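Long-range contacts in phosphatidylethanolamine-binding protein (Plasmodium vivax, PDB 2GZQ), which probably binds phosphatidylethanolamine or related phosphate-bearing ligands in an anion-accepting pocket, as other members of its family do: residues L81-D87 / H138-L144; V49-L55 / N193-R198. One frame throughout, in Å; residues are numbered along the deposited sequence. Where two conformers were deposited one is given.

Contact 1 of 2, residues L81-D87 / H138-L144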
loop_
_atom_site.group_PDB
_atom_site.type_symbol
_atom_site.label_atom_id
_atom_site.label_comp_id
_atom_site.label_asym_id
_atom_site.label_seq_id
_atom_site.Cartn_x
_atom_site.Cartn_y
_atom_site.Cartn_z
ATOM N N LEU A 81 3.533 4.859 -3.136
ATOM C CA LEU A 81 2.381 4.056 -2.740
ATOM C C LEU A 81 2.819 2.610 -2.619
ATOM O O LEU A 81 3.429 2.059 -3.538
ATOM C CB LEU A 81 1.306 4.195 -3.816
ATOM C CG LEU A 81 0.027 3.398 -3.604
ATOM C CD1 LEU A 81 -0.684 3.689 -2.314
ATOM C CD2 LEU A 81 -0.928 3.631 -4.756
ATOM N N PHE A 82 2.480 2.000 -1.490
ATOM C CA PHE A 82 2.739 0.599 -1.256
ATOM C C PHE A 82 1.392 -0.094 -1.044
ATOM O O PHE A 82 0.550 0.431 -0.291
ATOM C CB PHE A 82 3.568 0.384 0.028
ATOM C CG PHE A 82 4.949 0.985 0.020
ATOM C CD1 PHE A 82 5.763 0.959 -1.087
ATOM C CD2 PHE A 82 5.467 1.578 1.164
ATOM C CE1 PHE A 82 7.035 1.498 -1.037
ATOM C CE2 PHE A 82 6.719 2.080 1.199
ATOM C CZ PHE A 82 7.502 2.070 0.113
HETATM N N MSE A 83 1.198 -1.270 -1.626
HETATM C CA MSE A 83 0.125 -2.121 -1.237
HETATM C C MSE A 83 0.690 -3.370 -0.572
HETATM O O MSE A 83 1.614 -4.003 -1.109
HETATM C CB MSE A 83 -0.614 -2.471 -2.488
HETATM C CG MSE A 83 -1.741 -3.373 -2.281
HETATM SE SE MSE A 83 -2.126 -4.033 -3.999
HETATM C CE MSE A 83 -3.479 -5.336 -3.522
ATOM N N ILE A 84 0.156 -3.692 0.605
ATOM C CA ILE A 84 0.672 -4.760 1.445
ATOM C C ILE A 84 -0.433 -5.660 1.967
ATOM O O ILE A 84 -1.589 -5.260 2.083
ATOM C CB ILE A 84 1.502 -4.255 2.632
ATOM C CG1 ILE A 84 0.659 -3.364 3.519
ATOM C CG2 ILE A 84 2.743 -3.542 2.159
ATOM C CD1 ILE A 84 1.194 -3.214 4.901
ATOM N N ASP A 85 -0.043 -6.865 2.351
ATOM C CA ASP A 85 -0.850 -7.741 3.192
ATOM C C ASP A 85 -0.125 -7.959 4.516
ATOM O O ASP A 85 0.875 -8.680 4.547
ATOM C CB ASP A 85 -1.093 -9.067 2.480
ATOM C CG ASP A 85 -2.028 -9.985 3.250
ATOM O OD1 ASP A 85 -2.258 -11.128 2.783
ATOM O OD2 ASP A 85 -2.531 -9.544 4.304
ATOM N N PRO A 86 -0.598 -7.342 5.597
ATOM C CA PRO A 86 -0.012 -7.570 6.900
ATOM C C PRO A 86 -0.414 -8.911 7.506
ATOM O O PRO A 86 0.103 -9.300 8.543
ATOM C CB PRO A 86 -0.562 -6.406 7.740
ATOM C CG PRO A 86 -1.929 -6.153 7.111
ATOM C CD PRO A 86 -1.768 -6.444 5.654
ATOM N N ASP A 87 -1.324 -9.614 6.862
ATOM C CA ASP A 87 -1.916 -10.834 7.382
ATOM C C ASP A 87 -1.525 -12.043 6.549
ATOM O O ASP A 87 -2.326 -12.934 6.260
ATOM C CB ASP A 87 -3.414 -10.634 7.419
ATOM C CG ASP A 87 -3.814 -9.498 8.357
ATOM O OD1 ASP A 87 -3.188 -9.381 9.428
ATOM O OD2 ASP A 87 -4.752 -8.729 8.033
ATOM N N HIS A 138 -7.914 -10.901 5.422
ATOM C CA HIS A 138 -6.663 -10.176 5.243
ATOM C C HIS A 138 -6.946 -8.708 5.039
ATOM O O HIS A 138 -7.752 -8.355 4.165
ATOM C CB HIS A 138 -5.925 -10.713 4.033
ATOM C CG HIS A 138 -5.503 -12.142 4.134
ATOM N ND1 HIS A 138 -4.217 -12.549 3.864
ATOM C CD2 HIS A 138 -6.201 -13.267 4.424
ATOM C CE1 HIS A 138 -4.132 -13.861 4.007
ATOM N NE2 HIS A 138 -5.319 -14.320 4.365
ATOM N N ARG A 139 -6.290 -7.864 5.814
ATOM C CA ARG A 139 -6.439 -6.413 5.701
ATOM C C ARG A 139 -5.498 -5.884 4.626
ATOM O O ARG A 139 -4.435 -5.353 4.931
ATOM C CB ARG A 139 -6.162 -5.782 7.071
ATOM C CG ARG A 139 -7.179 -6.234 8.131
ATOM C CD ARG A 139 -6.732 -5.921 9.541
ATOM N NE ARG A 139 -5.590 -6.747 9.906
ATOM C CZ ARG A 139 -4.901 -6.618 11.032
ATOM N NH1 ARG A 139 -5.227 -5.694 11.941
ATOM N NH2 ARG A 139 -3.877 -7.412 11.253
ATOM N N ILE A 140 -5.901 -6.030 3.375
ATOM C CA ILE A 140 -5.107 -5.588 2.239
ATOM C C ILE A 140 -5.091 -4.052 2.265
ATOM O O ILE A 140 -6.138 -3.411 2.226
ATOM C CB ILE A 140 -5.692 -6.150 0.944
ATOM C CG1 ILE A 140 -5.730 -7.682 0.956
ATOM C CG2 ILE A 140 -4.930 -5.602 -0.253
ATOM C CD1 ILE A 140 -4.446 -8.352 1.155
ATOM N N SER A 141 -3.898 -3.488 2.398
ATOM C CA SER A 141 -3.723 -2.109 2.772
ATOM C C SER A 141 -2.898 -1.338 1.763
ATOM O O SER A 141 -1.963 -1.867 1.141
ATOM C CB SER A 141 -3.025 -2.049 4.120
ATOM O OG SER A 141 -3.784 -2.651 5.169
ATOM N N PHE A 142 -3.231 -0.057 1.637
ATOM C CA PHE A 142 -2.564 0.866 0.735
ATOM C C PHE A 142 -2.044 2.026 1.561
ATOM O O PHE A 142 -2.821 2.721 2.193
ATOM C CB PHE A 142 -3.548 1.378 -0.316
ATOM C CG PHE A 142 -4.062 0.321 -1.260
ATOM C CD1 PHE A 142 -5.047 -0.542 -0.866
ATOM C CD2 PHE A 142 -3.565 0.215 -2.539
ATOM C CE1 PHE A 142 -5.552 -1.488 -1.743
ATOM C CE2 PHE A 142 -4.065 -0.745 -3.424
ATOM C CZ PHE A 142 -5.033 -1.590 -2.996
ATOM N N ILE A 143 -0.734 2.258 1.543
ATOM C CA ILE A 143 -0.103 3.304 2.326
ATOM C C ILE A 143 0.526 4.324 1.369
ATOM O O ILE A 143 1.333 3.968 0.500
ATOM C CB ILE A 143 1.006 2.736 3.221
ATOM C CG1 ILE A 143 0.484 1.621 4.137
ATOM C CG2 ILE A 143 1.650 3.855 4.028
ATOM C CD1 ILE A 143 1.553 0.754 4.736
ATOM N N LEU A 144 0.143 5.571 1.542
ATOM C CA LEU A 144 0.591 6.672 0.720
ATOM C C LEU A 144 1.498 7.585 1.509
ATOM O O LEU A 144 1.116 8.019 2.617
ATOM C CB LEU A 144 -0.623 7.487 0.245
ATOM C CG LEU A 144 -0.370 8.515 -0.832
ATOM C CD1 LEU A 144 -0.065 7.842 -2.164
ATOM C CD2 LEU A 144 -1.564 9.495 -0.940
#
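The carboxylate of Asp87 is held by three nitrogens of one residue. The Arg139 guanidinium meets it side-on and nearly coplanar, the planes 4° apart: NE reaches Asp87 OD2 at 2.9 Å and NH2 reaches Asp87 OD1 at 2.8 Å, each on a syn lone pair. The backbone N of Arg139 then takes the anti lone pair of Asp87 OD2, at 2.8 Å, so both the rotation and the position of the carboxylate are fixed. Arg139 is the centre of an inverse gamma turn. One residue earlier, His138 ND1 donates to the syn lone pair of Asp85 OD1 at 2.7 Å, with the oxygen only 9° out of the ring plane; Asp85 OD2 receives the backbone N of Asp87 at 2.8 Å, closing an Asx turn over Pro86. These residues belong to the DPDxP and GxHR sequence motifs, which line the ligand pocket in relatives. Beyond them the strands pair regularly and antiparallel, Ile84 with Ser141 and Phe82 with Ile143 exchanging backbone bonds. In the conformer given, selenomethionine Met83, its CG anti to the backbone N (chi1 179°), lies alongside Phe142 and sets that CG 3.9 Å from the ring centroid, over one face, as a CH-pi contact. On the opposite face of the sheet Ile84 CD1 meets Ile143 CD1 at 4.0 Å. There Phe82 and Ile143 pack against helix 178-184, and the two strands are flanked in the mixed sheet by strands 99-107 and 188-198.

Contact 2 of 2, residues V49-L55 / N193-R198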
loop_
_atom_site.group_PDB
_atom_site.type_symbol
_atom_site.label_atom_id
_atom_site.label_comp_id
_atom_site.label_asym_id
_atom_site.label_seq_id
_atom_site.Cartn_x
_atom_site.Cartn_y
_atom_site.Cartn_z
ATOM N N VAL A 49 -11.935 -0.008 -2.889
ATOM C CA VAL A 49 -11.362 -0.211 -1.581
ATOM C C VAL A 49 -11.814 0.961 -0.717
ATOM O O VAL A 49 -11.488 2.119 -1.018
ATOM C CB VAL A 49 -9.820 -0.248 -1.698
ATOM C CG1 VAL A 49 -9.157 -0.373 -0.317
ATOM C CG2 VAL A 49 -9.391 -1.389 -2.573
ATOM N N ASN A 50 -12.562 0.682 0.345
ATOM C CA ASN A 50 -13.255 1.730 1.102
ATOM C C ASN A 50 -13.343 1.432 2.589
ATOM O O ASN A 50 -14.376 0.985 3.082
ATOM C CB ASN A 50 -14.660 1.944 0.545
ATOM C CG ASN A 50 -15.368 3.117 1.195
ATOM O OD1 ASN A 50 -14.741 4.098 1.569
ATOM N ND2 ASN A 50 -16.690 3.015 1.332
ATOM N N HIS A 51 -12.249 1.669 3.309
ATOM C CA HIS A 51 -12.245 1.648 4.774
ATOM C C HIS A 51 -12.704 0.324 5.358
ATOM O O HIS A 51 -13.537 0.285 6.270
ATOM C CB HIS A 51 -13.145 2.752 5.331
ATOM C CG HIS A 51 -12.623 4.135 5.109
ATOM N ND1 HIS A 51 -12.551 5.066 6.123
ATOM C CD2 HIS A 51 -12.188 4.766 3.991
ATOM C CE1 HIS A 51 -12.089 6.206 5.643
ATOM N NE2 HIS A 51 -11.857 6.051 4.352
ATOM N N GLY A 52 -12.144 -0.770 4.862
ATOM C CA GLY A 52 -12.366 -2.051 5.485
ATOM C C GLY A 52 -13.594 -2.798 5.004
ATOM O O GLY A 52 -14.005 -3.755 5.627
ATOM N N ASN A 53 -14.191 -2.371 3.895
ATOM C CA ASN A 53 -15.198 -3.174 3.237
ATOM C C ASN A 53 -14.651 -4.531 2.803
ATOM O O ASN A 53 -13.452 -4.714 2.622
ATOM C CB ASN A 53 -15.785 -2.433 2.023
ATOM C CG ASN A 53 -14.753 -2.141 0.962
ATOM O OD1 ASN A 53 -13.664 -1.679 1.262
ATOM N ND2 ASN A 53 -15.088 -2.389 -0.292
ATOM N N ILE A 54 -15.558 -5.472 2.619
ATOM C CA ILE A 54 -15.205 -6.804 2.156
ATOM C C ILE A 54 -15.169 -6.780 0.637
ATOM O O ILE A 54 -16.156 -6.459 -0.015
ATOM C CB ILE A 54 -16.238 -7.833 2.596
ATOM C CG1 ILE A 54 -16.331 -7.908 4.120
ATOM C CG2 ILE A 54 -15.908 -9.211 2.004
ATOM C CD1 ILE A 54 -15.232 -8.710 4.729
ATOM N N LEU A 55 -14.036 -7.154 0.068
ATOM C CA LEU A 55 -13.926 -7.309 -1.371
ATOM C C LEU A 55 -13.652 -8.765 -1.683
ATOM O O LEU A 55 -12.886 -9.435 -0.999
ATOM C CB LEU A 55 -12.795 -6.455 -1.944
ATOM C CG LEU A 55 -13.079 -4.973 -2.147
ATOM C CD1 LEU A 55 -11.946 -4.331 -2.939
ATOM C CD2 LEU A 55 -14.399 -4.786 -2.855
ATOM N N ASN A 193 -5.669 3.512 2.911
ATOM C CA ASN A 193 -6.985 2.878 2.744
ATOM C C ASN A 193 -6.764 1.394 2.808
ATOM O O ASN A 193 -5.644 0.898 2.673
ATOM C CB ASN A 193 -7.628 3.298 1.411
ATOM C CG ASN A 193 -9.128 3.332 1.459
ATOM O OD1 ASN A 193 -9.774 2.595 2.250
ATOM N ND2 ASN A 193 -9.706 4.169 0.589
ATOM N N TRP A 194 -7.836 0.646 3.061
ATOM C CA TRP A 194 -7.704 -0.806 3.152
ATOM C C TRP A 194 -9.054 -1.439 2.918
ATOM O O TRP A 194 -10.092 -0.771 2.976
ATOM C CB TRP A 194 -7.116 -1.242 4.530
ATOM C CG TRP A 194 -8.127 -1.332 5.646
ATOM C CD1 TRP A 194 -8.594 -2.474 6.192
ATOM C CD2 TRP A 194 -8.768 -0.255 6.344
ATOM N NE1 TRP A 194 -9.502 -2.189 7.196
ATOM C CE2 TRP A 194 -9.615 -0.832 7.320
ATOM C CE3 TRP A 194 -8.706 1.131 6.246
ATOM C CZ2 TRP A 194 -10.424 -0.053 8.174
ATOM C CZ3 TRP A 194 -9.504 1.913 7.110
ATOM C CH2 TRP A 194 -10.353 1.310 8.049
ATOM N N CYS A 195 -9.013 -2.753 2.684
ATOM C CA CYS A 195 -10.211 -3.578 2.615
ATOM C C CYS A 195 -9.917 -4.879 3.314
ATOM O O CYS A 195 -8.783 -5.121 3.724
ATOM C CB CYS A 195 -10.604 -3.803 1.139
ATOM S SG CYS A 195 -9.406 -4.728 0.161
ATOM N N GLN A 196 -10.953 -5.705 3.477
ATOM C CA GLN A 196 -10.793 -7.054 3.989
ATOM C C GLN A 196 -11.072 -8.062 2.882
ATOM O O GLN A 196 -12.066 -7.943 2.166
ATOM C CB GLN A 196 -11.762 -7.275 5.137
ATOM C CG GLN A 196 -11.559 -6.425 6.396
ATOM C CD GLN A 196 -12.696 -6.646 7.390
ATOM O OE1 GLN A 196 -12.630 -7.545 8.211
ATOM N NE2 GLN A 196 -13.744 -5.829 7.310
HETATM N N MSE A 197 -10.206 -9.053 2.724
HETATM C CA MSE A 197 -10.374 -10.051 1.673
HETATM C C MSE A 197 -10.182 -11.433 2.255
HETATM O O MSE A 197 -9.307 -11.646 3.088
HETATM C CB MSE A 197 -9.341 -9.866 0.568
HETATM C CG MSE A 197 -9.589 -8.696 -0.346
HETATM SE SE MSE A 197 -8.276 -8.598 -1.791
HETATM C CE MSE A 197 -9.132 -9.696 -3.047
ATOM N N ARG A 198 -11.002 -12.383 1.809
ATOM C CA ARG A 198 -10.786 -13.787 2.115
ATOM C C ARG A 198 -11.032 -14.614 0.863
ATOM O O ARG A 198 -11.626 -14.113 -0.092
ATOM C CB ARG A 198 -11.691 -14.246 3.264
ATOM C CG ARG A 198 -13.184 -14.080 3.006
ATOM C CD ARG A 198 -14.042 -14.594 4.187
ATOM N NE ARG A 198 -13.904 -16.022 4.445
ATOM C CZ ARG A 198 -14.673 -16.956 3.894
ATOM N NH1 ARG A 198 -15.621 -16.612 3.028
ATOM N NH2 ARG A 198 -14.490 -18.228 4.193
HETATM O O HOH W 1 -12.426 5.330 0.188
HETATM O O HOH W 2 -13.297 -11.466 0.381
#
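His51 and Gly52 lay their backbone across one face of the Trp194 indole. His51 CA sits 3.8 Å from the centroid of the six-membered ring and Gly52 CA 3.7 Å from that of the five-membered ring, both as CH-pi contacts, while the peptide nitrogen between them hovers above the middle of the ring system. The indole reaches this place because its CG stands between the backbone N and the carbonyl carbon (chi1 83°). Both loop residues have left-handed backbone angles; at Gly52, phi 88° suits a residue without a side chain, and its CA can come right down on the ring. Around these CH-pi contacts the loop is clamped by backbone-directed bonds. Gly52 N donates to Trp194 O at 2.8 Å, approaching from above the carbonyl plane. Gln196, its chain extended, brings NE2 to Gly52 O at 2.7 Å, in the carbonyl plane and just 2° out of its own amide plane. On the other side of Trp194 in sequence, Asn193 OD1 accepts His51 N at 2.8 Å and also Trp194 N. Past the turn the chain straightens, with Gln196 N to Asn53 O at 2.8 Å and Leu55 N to Gln196 O at 3.0 Å. The second shell positions these groups: Asn53 OD1 takes Asn50 N at 2.8 Å, tying the turn across itself; Asn193 ND2 binds Met39 O and a water shared with Asn50 OD1; His51 ND1 pairs with Glu17. A short parallel pairing, Ile54 with Gln196, puts the weakly bonded strand 54-56 at the edge of the mixed sheet; the turn before it carries the chain there from strand 47-49 of the smaller antiparallel sheet, consistent with the two-sheet fold of this family.

In the fold
Strands 138-148 and 188-198 lie side by side in the mixed sheet, joining the two contacts: Phe142 N probably bonds to Asn193 O and His138 N to Met197 O. Contact 1 is wholly buried, its centre about 4 Å from that of the chain, whereas contact 2 lies about 12 Å out at the sheet's edge and is partly exposed. Their polar chemistry differs accordingly: one carboxylate bridged to an arginine and another hydrogen-bonded to a histidine at one end of contact 1, neutral amides, backbone groups and water in contact 2. Ser141 and Trp194 pack together between them. Antiparallel pairing in the interior gives way to a short parallel pairing at the rim.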